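Local coordinates for ATP-binding protein (Mycobacterium tuberculosis, PDB 5UKV) that probably autophosphorylates on a histidine using ATP, as the two-component sensor kinase PhoR; this chain is that kinase's dimerisation and phosphoacceptor domain, at residues A[22-27]-A[62-67]. The protein carries 1 engineered substitution. Numbering follows the deposited sequence.
Sequences SHELRT and GLLVDD. With EDO (1,2-ethanediol), chain D.
Leu-25 and Leu-64 join the two arms of a helical hairpin, the antiparallel unit that pairs with a second copy to build the four-helix bundle of a histidine kinase dimerisation and phosphoacceptor (DHp) domain. The short segments 22-27 and 62-67 run nearly antiparallel, 162° between their N-to-C directions, with axes 10.3 Å apart at their closest; no hydrogen bond links them, and the joining is done by apolar branches. The side chains of Leu-25 and Leu-64 run alongside each other in opposite senses, and the Leu-25 methyl CD2 settles against Leu-64 CB at 3.8 Å. With CG anti to its own carbonyl carbon (chi1 -65°), Leu-25 carries this methyl across to the second helix although its CB does not point straight there. The same methyl meets Val-65 CG2 at 3.9 Å, the two side chains here lying nearly perpendicular; one branch thus touches two successive residues. Leu-25 also packs on Met-61 and Leu-68 of its own chain and on Leu-25 of the second subunit, which places it in the bundle interior. On the more open side, the CB of Leu-64 is directed toward the first helix, and its CD1 lies 4.0 Å from the backbone O of Glu-24. Its other methyl, CD2, rests 3.5 Å from O2 of a 1,2-ethanediol that was probably picked up from the crystallisation solution, and this O2 also makes a weak hydrogen bond to Asp-67 OD2.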
loop_
_atom_site.group_PDB
_atom_site.type_symbol
_atom_site.label_atom_id
_atom_site.label_comp_id
_atom_site.label_asym_id
_atom_site.label_seq_id
_atom_site.Cartn_x
_atom_site.Cartn_y
_atom_site.Cartn_z
ATOM N N SER A 22 -3.685 4.557 -5.118
ATOM C CA SER A 22 -2.345 4.352 -4.903
ATOM C C SER A 22 -1.535 5.513 -4.384
ATOM O O SER A 22 -0.720 5.287 -3.490
ATOM C CB SER A 22 -1.687 3.854 -6.141
ATOM O OG SER A 22 -2.398 2.712 -6.615
ATOM N N HIS A 23 -1.859 6.717 -4.839
ATOM C CA HIS A 23 -1.333 7.936 -4.262
ATOM C C HIS A 23 -1.755 8.133 -2.841
ATOM O O HIS A 23 -0.931 8.561 -2.030
ATOM C CB HIS A 23 -1.702 9.169 -5.118
ATOM C CG HIS A 23 -0.871 9.313 -6.372
ATOM N ND1 HIS A 23 0.487 9.472 -6.356
ATOM C CD2 HIS A 23 -1.242 9.427 -7.668
ATOM C CE1 HIS A 23 0.916 9.648 -7.592
ATOM N NE2 HIS A 23 -0.114 9.624 -8.406
ATOM N N GLU A 24 -2.960 7.713 -2.477
ATOM C CA GLU A 24 -3.376 7.825 -1.103
ATOM C C GLU A 24 -2.601 6.902 -0.146
ATOM O O GLU A 24 -2.291 7.256 1.020
ATOM C CB GLU A 24 -4.895 7.468 -1.013
ATOM C CG GLU A 24 -5.893 8.578 -1.462
ATOM C CD GLU A 24 -7.318 8.078 -1.619
ATOM O OE1 GLU A 24 -7.606 6.881 -1.267
ATOM O OE2 GLU A 24 -8.135 8.824 -2.253
ATOM N N LEU A 25 -2.218 5.736 -0.656
ATOM C CA LEU A 25 -1.328 4.827 0.093
ATOM C C LEU A 25 0.060 5.331 0.191
ATOM O O LEU A 25 0.742 5.113 1.169
ATOM C CB LEU A 25 -1.323 3.410 -0.567
ATOM C CG LEU A 25 -2.628 2.665 -0.533
ATOM C CD1 LEU A 25 -2.546 1.488 -1.513
ATOM C CD2 LEU A 25 -2.892 2.255 0.948
ATOM N N ARG A 26 0.505 5.988 -0.843
ATOM C CA ARG A 26 1.842 6.471 -0.894
ATOM C C ARG A 26 2.215 7.455 0.169
ATOM O O ARG A 26 3.303 7.456 0.618
ATOM C CB ARG A 26 2.104 7.098 -2.230
ATOM C CG ARG A 26 3.384 6.606 -2.776
ATOM C CD ARG A 26 3.989 7.625 -3.670
ATOM N NE ARG A 26 4.068 7.148 -5.012
ATOM C CZ ARG A 26 4.859 7.719 -5.901
ATOM N NH1 ARG A 26 4.922 7.281 -7.147
ATOM N NH2 ARG A 26 5.579 8.758 -5.535
ATOM N N THR A 27 1.290 8.307 0.532
ATOM C CA THR A 27 1.552 9.297 1.481
ATOM C C THR A 27 1.882 8.754 2.891
ATOM O O THR A 27 2.928 9.038 3.384
ATOM C CB THR A 27 0.393 10.274 1.500
ATOM O OG1 THR A 27 0.177 10.734 0.157
ATOM C CG2 THR A 27 0.651 11.406 2.440
ATOM N N GLY A 62 -3.846 0.542 6.853
ATOM C CA GLY A 62 -4.598 -0.647 6.986
ATOM C C GLY A 62 -6.047 -0.486 6.646
ATOM O O GLY A 62 -6.697 -1.345 6.011
ATOM N N LEU A 63 -6.595 0.601 7.103
ATOM C CA LEU A 63 -7.925 0.932 6.759
ATOM C C LEU A 63 -8.118 1.257 5.332
ATOM O O LEU A 63 -9.126 0.900 4.772
ATOM C CB LEU A 63 -8.350 2.111 7.582
ATOM C CG LEU A 63 -8.311 1.923 9.112
ATOM C CD1 LEU A 63 -8.609 3.302 9.692
ATOM C CD2 LEU A 63 -9.351 0.917 9.485
ATOM N N LEU A 64 -7.194 1.977 4.705
ATOM C CA LEU A 64 -7.307 2.267 3.280
ATOM C C LEU A 64 -7.320 0.913 2.546
ATOM O O LEU A 64 -7.998 0.694 1.510
ATOM C CB LEU A 64 -6.107 3.147 2.797
ATOM C CG LEU A 64 -6.206 4.592 3.354
ATOM C CD1 LEU A 64 -4.871 5.364 3.344
ATOM C CD2 LEU A 64 -7.381 5.420 2.748
ATOM N N VAL A 65 -6.401 0.028 2.913
ATOM C CA VAL A 65 -6.286 -1.202 2.173
ATOM C C VAL A 65 -7.534 -2.034 2.331
ATOM O O VAL A 65 -8.003 -2.738 1.383
ATOM C CB VAL A 65 -5.023 -1.979 2.668
ATOM C CG1 VAL A 65 -5.052 -3.442 2.203
ATOM C CG2 VAL A 65 -3.809 -1.337 2.113
ATOM N N ASP A 66 -8.067 -2.100 3.552
ATOM C CA ASP A 66 -9.340 -2.876 3.714
ATOM C C ASP A 66 -10.478 -2.328 2.858
ATOM O O ASP A 66 -11.237 -3.108 2.216
ATOM C CB ASP A 66 -9.782 -2.994 5.178
ATOM C CG ASP A 66 -8.872 -3.921 6.011
ATOM O OD1 ASP A 66 -8.195 -4.871 5.465
ATOM O OD2 ASP A 66 -8.831 -3.655 7.268
ATOM N N ASP A 67 -10.553 -1.017 2.735
ATOM C CA ASP A 67 -11.535 -0.410 1.909
ATOM C C ASP A 67 -11.281 -0.653 0.444
ATOM O O ASP A 67 -12.230 -0.928 -0.312
ATOM C CB ASP A 67 -11.570 1.071 2.181
ATOM C CG ASP A 67 -12.911 1.682 1.778
ATOM O OD1 ASP A 67 -13.988 1.097 2.175
ATOM O OD2 ASP A 67 -12.906 2.817 1.210
HETATM C C1 EDO D . -12.400 4.054 4.502
HETATM O O1 EDO D . -12.466 3.471 5.802
HETATM C C2 EDO D . -11.206 4.986 4.331
HETATM O O2 EDO D . -10.852 5.061 2.932
#